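Side-chain contacts in DUF3209 family protein (Thermus thermophilus, PDB 2EHW), which is of unknown function but folds into a small all-helical body from which one very long C-terminal helix extends: residues C3-A8 with R78-A83; R10-E15 with P51-A56; L62-R67 with L82-M87. All coordinates share one frame; numbering follows the deposited sequence.

Three helices, 4-16, 50-70 and 75-115, meet pairwise in the three contacts: contact 1 joins the first to the third, contact 2 the first to the second, and contact 3 the second to the third. Contact 2 is nested inside the chain loop that contact 1 closes, and it closes before contact 3 opens. The centres of contacts 1 and 3 are about 6 Å apart; they share Leu82 and Ala83 and touch where Leu64 packs on Leu80 and Leu81. The centre of contact 2 lies about 14 and 15 Å from theirs and about 4 Å from the centre of the whole chain. Together the contacts define a three-helix core from which helix 75-115 runs on.

Contact 1: residues C3-A8 with R78-A83; sequences CHELSA and RGLLLA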
loop_
_atom_site.group_PDB
_atom_site.type_symbol
_atom_site.label_atom_id
_atom_site.label_comp_id
_atom_site.label_asym_id
_atom_site.label_seq_id
_atom_site.Cartn_x
_atom_site.Cartn_y
_atom_site.Cartn_z
ATOM N N CYS A 3 10.186 8.472 6.156
ATOM C CA CYS A 3 8.778 8.288 5.706
ATOM C C CYS A 3 8.767 7.684 4.308
ATOM O O CYS A 3 7.786 7.799 3.570
ATOM C CB CYS A 3 8.050 9.633 5.696
ATOM S SG CYS A 3 8.856 10.896 4.666
ATOM N N HIS A 4 9.873 7.041 3.947
ATOM C CA HIS A 4 9.998 6.409 2.640
ATOM C C HIS A 4 8.873 5.414 2.394
ATOM O O HIS A 4 8.466 5.197 1.255
ATOM C CB HIS A 4 11.355 5.718 2.539
ATOM C CG HIS A 4 12.508 6.666 2.635
ATOM N ND1 HIS A 4 13.676 6.359 3.299
ATOM C CD2 HIS A 4 12.668 7.921 2.153
ATOM C CE1 HIS A 4 14.505 7.385 3.224
ATOM N NE2 HIS A 4 13.918 8.346 2.533
ATOM N N GLU A 5 8.372 4.818 3.471
ATOM C CA GLU A 5 7.287 3.849 3.375
ATOM C C GLU A 5 5.987 4.549 2.983
ATOM O O GLU A 5 5.203 4.036 2.184
ATOM C CB GLU A 5 7.083 3.134 4.716
ATOM C CG GLU A 5 8.160 2.141 5.119
ATOM C CD GLU A 5 9.435 2.787 5.651
ATOM O OE1 GLU A 5 9.437 4.002 5.966
ATOM O OE2 GLU A 5 10.438 2.047 5.770
ATOM N N LEU A 6 5.752 5.719 3.564
ATOM C CA LEU A 6 4.546 6.473 3.262
ATOM C C LEU A 6 4.583 6.982 1.822
ATOM O O LEU A 6 3.580 6.930 1.122
ATOM C CB LEU A 6 4.389 7.642 4.242
ATOM C CG LEU A 6 4.152 7.262 5.709
ATOM C CD1 LEU A 6 3.830 8.514 6.507
ATOM C CD2 LEU A 6 2.996 6.266 5.818
ATOM N N SER A 7 5.742 7.464 1.379
ATOM C CA SER A 7 5.886 7.954 0.009
ATOM C C SER A 7 5.596 6.845 -1.002
ATOM O O SER A 7 4.700 6.974 -1.841
ATOM C CB SER A 7 7.306 8.483 -0.231
ATOM O OG SER A 7 7.539 9.686 0.479
ATOM N N ALA A 8 6.361 5.761 -0.914
ATOM C CA ALA A 8 6.210 4.626 -1.819
ATOM C C ALA A 8 4.753 4.216 -1.896
ATOM O O ALA A 8 4.221 3.963 -2.972
ATOM C CB ALA A 8 7.066 3.448 -1.337
ATOM N N ARG A 78 9.277 4.388 15.962
ATOM C CA ARG A 78 8.116 3.752 16.560
ATOM C C ARG A 78 6.855 4.518 16.169
ATOM O O ARG A 78 5.755 3.956 16.118
ATOM C CB ARG A 78 8.314 3.671 18.073
ATOM C CG ARG A 78 9.489 2.744 18.438
ATOM C CD ARG A 78 9.990 2.920 19.874
ATOM N NE ARG A 78 10.778 1.762 20.286
ATOM C CZ ARG A 78 11.384 1.636 21.464
ATOM N NH1 ARG A 78 12.074 0.533 21.745
ATOM N NH2 ARG A 78 11.309 2.609 22.364
ATOM N N GLY A 79 7.028 5.796 15.862
ATOM C CA GLY A 79 5.911 6.602 15.422
ATOM C C GLY A 79 5.626 6.275 13.965
ATOM O O GLY A 79 4.476 6.279 13.528
ATOM N N LEU A 80 6.677 5.984 13.204
ATOM C CA LEU A 80 6.503 5.650 11.792
ATOM C C LEU A 80 5.822 4.280 11.705
ATOM O O LEU A 80 4.923 4.073 10.894
ATOM C CB LEU A 80 7.864 5.655 11.073
ATOM C CG LEU A 80 7.946 5.432 9.553
ATOM C CD1 LEU A 80 6.897 6.262 8.825
ATOM C CD2 LEU A 80 9.344 5.801 9.068
ATOM N N LEU A 81 6.229 3.358 12.569
ATOM C CA LEU A 81 5.637 2.022 12.586
ATOM C C LEU A 81 4.125 2.083 12.797
ATOM O O LEU A 81 3.358 1.490 12.050
ATOM C CB LEU A 81 6.279 1.171 13.686
ATOM C CG LEU A 81 7.475 0.326 13.239
ATOM C CD1 LEU A 81 8.138 -0.352 14.438
ATOM C CD2 LEU A 81 6.983 -0.727 12.242
ATOM N N LEU A 82 3.709 2.819 13.818
ATOM C CA LEU A 82 2.305 2.980 14.157
ATOM C C LEU A 82 1.540 3.604 12.982
ATOM O O LEU A 82 0.408 3.228 12.687
ATOM C CB LEU A 82 2.202 3.868 15.397
ATOM C CG LEU A 82 0.921 3.906 16.220
ATOM C CD1 LEU A 82 0.592 2.504 16.702
ATOM C CD2 LEU A 82 1.117 4.851 17.417
ATOM N N ALA A 83 2.175 4.553 12.305
ATOM C CA ALA A 83 1.563 5.222 11.167
ATOM C C ALA A 83 1.452 4.305 9.944
ATOM O O ALA A 83 0.435 4.307 9.246
ATOM C CB ALA A 83 2.364 6.467 10.809
#
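Glu5 OE2 is held by a salt bridge to Arg38, while Glu5 OE1 lies 3.6 Å from Leu80 CD2. The bend in the glutamate chain at chi2 (77°) turns the carboxylate toward the N-terminal end of its own helix, and the glutamate and leucine side chains cross at about a right angle. No hydrogen bond links the segments; what joins them is van der Waals contact around the leucine. With CG anti to the backbone N (chi1 -176°), Leu80 reaches straight across to the start of helix 4-16 and spreads its methyls there. Leu80 CD2 also lies 4.0 Å from Cys3 N, whose hydrogen bond goes to Tyr76 OH, and Leu80 CD1 comes within 4.3 Å of Leu6 CG. An alanine in place of Leu80 would lack CG and both methyls, which is likely to open a gap between Leu6, the Cys3 backbone and Glu5 OE1. Helices 4-16 and 75-115 run in the same direction here, Cys3 level with Leu80 and Leu6 with Ala83. Helix 50-70 completes the trio, touching Glu5 through Ala60, while His4 and Ala8 face helices 25-31 and 39-46.

Contact 2: residues R10-E15 with P51-A56; sequences RIAIGE and PALEEA
Leu53 and Ala12 make the closest apolar contact, with Leu53 CD1 3.4 Å from Ala12 CB. That is shorter than usual for two methyl carbons, so the packing is tight at this point. The second methyl, Leu53 CD2, sits 4.1 Å from the same Ala12 CB, so the alanine meets both prongs of the leucine fork. Leu53 CD2 also takes the other apolar partner, Ile13 CD1, at 3.8 Å. Ile13 leaves its backbone alongside the partner helix rather than straight at it. Its CG1 is anti to the carbonyl carbon (chi1 -60°), and the further turn at chi2 brings CD1 back toward Leu53 while CG2 stays on the far side. The isoleucine and leucine side chains cross at about a right angle. Leu53 itself stretches out with CG anti to the backbone N (chi1 -157°), which carries its two methyls to the surface of helix 4-16.

The backbones run antiparallel, helix 50-70 coming back along helix 4-16 as one pair of the helical core. Ala12 and Leu53 face each other, their CA atoms 7.7 Å apart; the small alanine is consistent with so close an approach. No hydrogen bond crosses between the segments, and each keeps its own helical bonds, such as Glu15 N to Ile11 O and Ala56 N to Ala52 O.

Charged groups lie off this apolar line and bind elsewhere: Glu15 OE1 makes a salt bridge to Arg28, and Glu54 OE1 makes one to Arg95 on helix 75-115. Helix 39-46 adds to the apolar surroundings, Leu44 touching both Leu53 and Ala56, and its Ala45 touching Ile11.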
loop_
_atom_site.group_PDB
_atom_site.type_symbol
_atom_site.label_atom_id
_atom_site.label_comp_id
_atom_site.label_asym_id
_atom_site.label_seq_id
_atom_site.Cartn_x
_atom_site.Cartn_y
_atom_site.Cartn_z
ATOM N N ARG A 10 2.172 6.098 -1.167
ATOM C CA ARG A 10 1.368 7.129 -1.796
ATOM C C ARG A 10 1.504 7.028 -3.316
ATOM O O ARG A 10 0.556 7.275 -4.064
ATOM C CB ARG A 10 1.782 8.526 -1.329
ATOM C CG ARG A 10 0.709 9.544 -1.671
ATOM C CD ARG A 10 0.981 10.953 -1.207
ATOM N NE ARG A 10 0.033 11.860 -1.862
ATOM C CZ ARG A 10 -0.011 13.172 -1.676
ATOM N NH1 ARG A 10 -0.905 13.906 -2.319
ATOM N NH2 ARG A 10 0.840 13.753 -0.845
ATOM N N ILE A 11 2.690 6.653 -3.775
ATOM C CA ILE A 11 2.921 6.517 -5.205
ATOM C C ILE A 11 2.031 5.436 -5.809
ATOM O O ILE A 11 1.350 5.674 -6.803
ATOM C CB ILE A 11 4.403 6.195 -5.491
ATOM C CG1 ILE A 11 5.246 7.433 -5.182
ATOM C CG2 ILE A 11 4.589 5.771 -6.939
ATOM C CD1 ILE A 11 6.738 7.226 -5.339
ATOM N N ALA A 12 2.015 4.257 -5.199
ATOM C CA ALA A 12 1.210 3.155 -5.723
ATOM C C ALA A 12 -0.274 3.519 -5.761
ATOM O O ALA A 12 -0.972 3.230 -6.731
ATOM C CB ALA A 12 1.423 1.896 -4.879
ATOM N N ILE A 13 -0.762 4.142 -4.698
ATOM C CA ILE A 13 -2.156 4.516 -4.672
ATOM C C ILE A 13 -2.415 5.571 -5.737
ATOM O O ILE A 13 -3.495 5.613 -6.328
ATOM C CB ILE A 13 -2.552 5.064 -3.303
ATOM C CG1 ILE A 13 -2.318 3.989 -2.240
ATOM C CG2 ILE A 13 -4.027 5.471 -3.317
ATOM C CD1 ILE A 13 -3.129 2.728 -2.481
ATOM N N GLY A 14 -1.408 6.412 -5.976
ATOM C CA GLY A 14 -1.517 7.460 -6.975
ATOM C C GLY A 14 -1.641 6.871 -8.367
ATOM O O GLY A 14 -2.497 7.282 -9.151
ATOM N N GLU A 15 -0.784 5.903 -8.675
ATOM C CA GLU A 15 -0.805 5.243 -9.975
ATOM C C GLU A 15 -2.179 4.602 -10.176
ATOM O O GLU A 15 -2.757 4.660 -11.261
ATOM C CB GLU A 15 0.274 4.166 -10.025
ATOM C CG GLU A 15 0.758 3.831 -11.421
ATOM C CD GLU A 15 1.645 4.926 -11.999
ATOM O OE1 GLU A 15 2.711 5.198 -11.410
ATOM O OE2 GLU A 15 1.278 5.511 -13.039
ATOM N N PRO A 51 -3.188 -7.112 -3.709
ATOM C CA PRO A 51 -2.401 -8.132 -3.006
ATOM C C PRO A 51 -0.909 -7.814 -3.025
ATOM O O PRO A 51 -0.239 -7.850 -1.987
ATOM C CB PRO A 51 -2.725 -9.413 -3.773
ATOM C CG PRO A 51 -4.139 -9.173 -4.237
ATOM C CD PRO A 51 -4.087 -7.725 -4.703
ATOM N N ALA A 52 -0.387 -7.509 -4.208
ATOM C CA ALA A 52 1.030 -7.184 -4.343
ATOM C C ALA A 52 1.350 -5.942 -3.529
ATOM O O ALA A 52 2.458 -5.782 -3.018
ATOM C CB ALA A 52 1.391 -6.949 -5.814
ATOM N N LEU A 53 0.379 -5.046 -3.414
ATOM C CA LEU A 53 0.608 -3.829 -2.652
ATOM C C LEU A 53 0.779 -4.185 -1.173
ATOM O O LEU A 53 1.741 -3.775 -0.539
ATOM C CB LEU A 53 -0.554 -2.862 -2.855
ATOM C CG LEU A 53 -0.250 -1.386 -2.607
ATOM C CD1 LEU A 53 1.107 -1.019 -3.196
ATOM C CD2 LEU A 53 -1.353 -0.547 -3.225
ATOM N N GLU A 54 -0.153 -4.965 -0.636
ATOM C CA GLU A 54 -0.079 -5.379 0.757
ATOM C C GLU A 54 1.197 -6.180 1.016
ATOM O O GLU A 54 1.865 -5.972 2.022
ATOM C CB GLU A 54 -1.297 -6.230 1.136
ATOM C CG GLU A 54 -2.614 -5.642 0.692
ATOM C CD GLU A 54 -3.799 -6.184 1.469
ATOM O OE1 GLU A 54 -3.974 -7.420 1.548
ATOM O OE2 GLU A 54 -4.569 -5.358 2.003
ATOM N N GLU A 55 1.541 -7.088 0.109
ATOM C CA GLU A 55 2.742 -7.887 0.296
ATOM C C GLU A 55 3.979 -6.998 0.406
ATOM O O GLU A 55 4.751 -7.127 1.353
ATOM C CB GLU A 55 2.918 -8.899 -0.848
ATOM C CG GLU A 55 3.940 -10.008 -0.544
ATOM C CD GLU A 55 4.053 -11.043 -1.660
ATOM O OE1 GLU A 55 4.503 -10.691 -2.772
ATOM O OE2 GLU A 55 3.684 -12.217 -1.431
ATOM N N ALA A 56 4.166 -6.089 -0.544
ATOM C CA ALA A 56 5.322 -5.201 -0.488
ATOM C C ALA A 56 5.317 -4.364 0.792
ATOM O O ALA A 56 6.376 -4.065 1.356
ATOM C CB ALA A 56 5.353 -4.288 -1.704
#

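Contact 3: residues L62-R67 with L82-M87; sequences LHLEER and LAVEAM
Leu64 and Val84 face each other across two antiparallel helices, their CA atoms 9.2 Å apart. At the next pairing Glu65 CA lies 10.2 Å from Leu82 CA, wide enough that side chains alone bridge the gap and no hydrogen bond crosses it. Leu64 points at the partner helix with CG anti to the backbone N (chi1 -166°), and Leu64 CD2 meets Val84 CG2 at 3.7 Å. On the valine it is the branch beside the backbone N, CG2, that does the touching; the other methyl, CG1, stands anti to that nitrogen. The two side chains approach at an oblique angle, one methyl against one methyl. This buried pair is extended by Leu57 and Leu61, which also touch Val84, and by Trp77, which packs on Leu64.

At the outer margin two acids come near each other, Glu65 OE1 lying 4.4 Å from Glu85 OE2. Like charges at this distance probably repel mildly, an effect that solvent at exposed Glu65 would weaken.

Helices 50-70 and 75-115 follow one another in the chain and fold back along each other, so the arrangement is an antiparallel helical hairpin, with Leu64 and Val84 in the apolar seam and the Glu65-Glu85 pair at its margin; a coiled coil is predicted to begin at Val84.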
loop_
_atom_site.group_PDB
_atom_site.type_symbol
_atom_site.label_atom_id
_atom_site.label_comp_id
_atom_site.label_asym_id
_atom_site.label_seq_id
_atom_site.Cartn_x
_atom_site.Cartn_y
_atom_site.Cartn_z
ATOM N N LEU A 62 8.703 -4.959 7.988
ATOM C CA LEU A 62 9.737 -5.756 8.624
ATOM C C LEU A 62 10.972 -4.880 8.788
ATOM O O LEU A 62 11.539 -4.787 9.876
ATOM C CB LEU A 62 10.086 -6.989 7.781
ATOM C CG LEU A 62 11.177 -7.904 8.362
ATOM C CD1 LEU A 62 10.812 -8.321 9.777
ATOM C CD2 LEU A 62 11.335 -9.136 7.500
ATOM N N HIS A 63 11.375 -4.219 7.709
ATOM C CA HIS A 63 12.553 -3.357 7.753
ATOM C C HIS A 63 12.397 -2.278 8.817
ATOM O O HIS A 63 13.288 -2.050 9.628
ATOM C CB HIS A 63 12.785 -2.712 6.383
ATOM C CG HIS A 63 14.034 -1.890 6.307
ATOM N ND1 HIS A 63 14.131 -0.625 6.849
ATOM C CD2 HIS A 63 15.250 -2.165 5.773
ATOM C CE1 HIS A 63 15.349 -0.155 6.649
ATOM N NE2 HIS A 63 16.048 -1.070 5.999
ATOM N N LEU A 64 11.244 -1.626 8.816
ATOM C CA LEU A 64 10.959 -0.575 9.773
ATOM C C LEU A 64 10.980 -1.138 11.192
ATOM O O LEU A 64 11.485 -0.506 12.120
ATOM C CB LEU A 64 9.600 0.033 9.462
ATOM C CG LEU A 64 9.212 1.352 10.112
ATOM C CD1 LEU A 64 10.293 2.398 9.884
ATOM C CD2 LEU A 64 7.883 1.804 9.503
ATOM N N GLU A 65 10.436 -2.335 11.360
ATOM C CA GLU A 65 10.410 -2.953 12.674
ATOM C C GLU A 65 11.864 -3.125 13.132
ATOM O O GLU A 65 12.203 -2.789 14.265
ATOM C CB GLU A 65 9.693 -4.305 12.589
ATOM C CG GLU A 65 9.458 -5.015 13.919
ATOM C CD GLU A 65 8.324 -4.420 14.735
ATOM O OE1 GLU A 65 7.207 -4.252 14.200
ATOM O OE2 GLU A 65 8.546 -4.132 15.925
ATOM N N GLU A 66 12.717 -3.628 12.238
ATOM C CA GLU A 66 14.130 -3.837 12.548
ATOM C C GLU A 66 14.792 -2.515 12.926
ATOM O O GLU A 66 15.455 -2.417 13.958
ATOM C CB GLU A 66 14.872 -4.445 11.347
ATOM C CG GLU A 66 14.229 -5.697 10.779
ATOM C CD GLU A 66 14.937 -6.231 9.534
ATOM O OE1 GLU A 66 15.412 -5.411 8.709
ATOM O OE2 GLU A 66 14.999 -7.474 9.376
ATOM N N ARG A 67 14.611 -1.497 12.089
ATOM C CA ARG A 67 15.209 -0.195 12.371
ATOM C C ARG A 67 14.823 0.296 13.758
ATOM O O ARG A 67 15.671 0.753 14.509
ATOM C CB ARG A 67 14.790 0.848 11.322
ATOM C CG ARG A 67 15.411 2.230 11.552
ATOM C CD ARG A 67 16.930 2.120 11.701
ATOM N NE ARG A 67 17.565 3.365 12.128
ATOM C CZ ARG A 67 17.858 4.379 11.317
ATOM N NH1 ARG A 67 17.578 4.301 10.020
ATOM N NH2 ARG A 67 18.431 5.474 11.805
ATOM N N LEU A 82 3.709 2.819 13.818
ATOM C CA LEU A 82 2.305 2.980 14.157
ATOM C C LEU A 82 1.540 3.604 12.982
ATOM O O LEU A 82 0.408 3.228 12.687
ATOM C CB LEU A 82 2.202 3.868 15.397
ATOM C CG LEU A 82 0.921 3.906 16.220
ATOM C CD1 LEU A 82 0.592 2.504 16.702
ATOM C CD2 LEU A 82 1.117 4.851 17.417
ATOM N N ALA A 83 2.175 4.553 12.305
ATOM C CA ALA A 83 1.563 5.222 11.167
ATOM C C ALA A 83 1.452 4.305 9.944
ATOM O O ALA A 83 0.435 4.307 9.246
ATOM C CB ALA A 83 2.364 6.467 10.809
ATOM N N VAL A 84 2.495 3.538 9.663
ATOM C CA VAL A 84 2.444 2.648 8.510
ATOM C C VAL A 84 1.410 1.550 8.746
ATOM O O VAL A 84 0.672 1.170 7.836
ATOM C CB VAL A 84 3.827 2.032 8.217
ATOM C CG1 VAL A 84 3.740 1.068 7.023
ATOM C CG2 VAL A 84 4.829 3.147 7.913
ATOM N N GLU A 85 1.342 1.067 9.981
ATOM C CA GLU A 85 0.397 0.018 10.348
ATOM C C GLU A 85 -1.052 0.485 10.285
ATOM O O GLU A 85 -1.943 -0.288 9.951
ATOM C CB GLU A 85 0.700 -0.498 11.750
ATOM C CG GLU A 85 1.774 -1.562 11.807
ATOM C CD GLU A 85 2.384 -1.674 13.188
ATOM O OE1 GLU A 85 1.676 -1.404 14.180
ATOM O OE2 GLU A 85 3.571 -2.039 13.284
ATOM N N ALA A 86 -1.290 1.746 10.627
ATOM C CA ALA A 86 -2.642 2.290 10.579
ATOM C C ALA A 86 -3.072 2.279 9.123
ATOM O O ALA A 86 -4.198 1.909 8.796
ATOM C CB ALA A 86 -2.665 3.724 11.127
HETATM N N MSE A 87 -2.159 2.693 8.253
HETATM C CA MSE A 87 -2.423 2.740 6.823
HETATM C C MSE A 87 -2.595 1.335 6.254
HETATM O O MSE A 87 -3.393 1.121 5.344
HETATM C CB MSE A 87 -1.287 3.476 6.098
HETATM C CG MSE A 87 -1.165 4.956 6.476
HETATM SE SE MSE A 87 -2.837 5.974 6.294
HETATM C CE MSE A 87 -3.485 5.771 8.115
#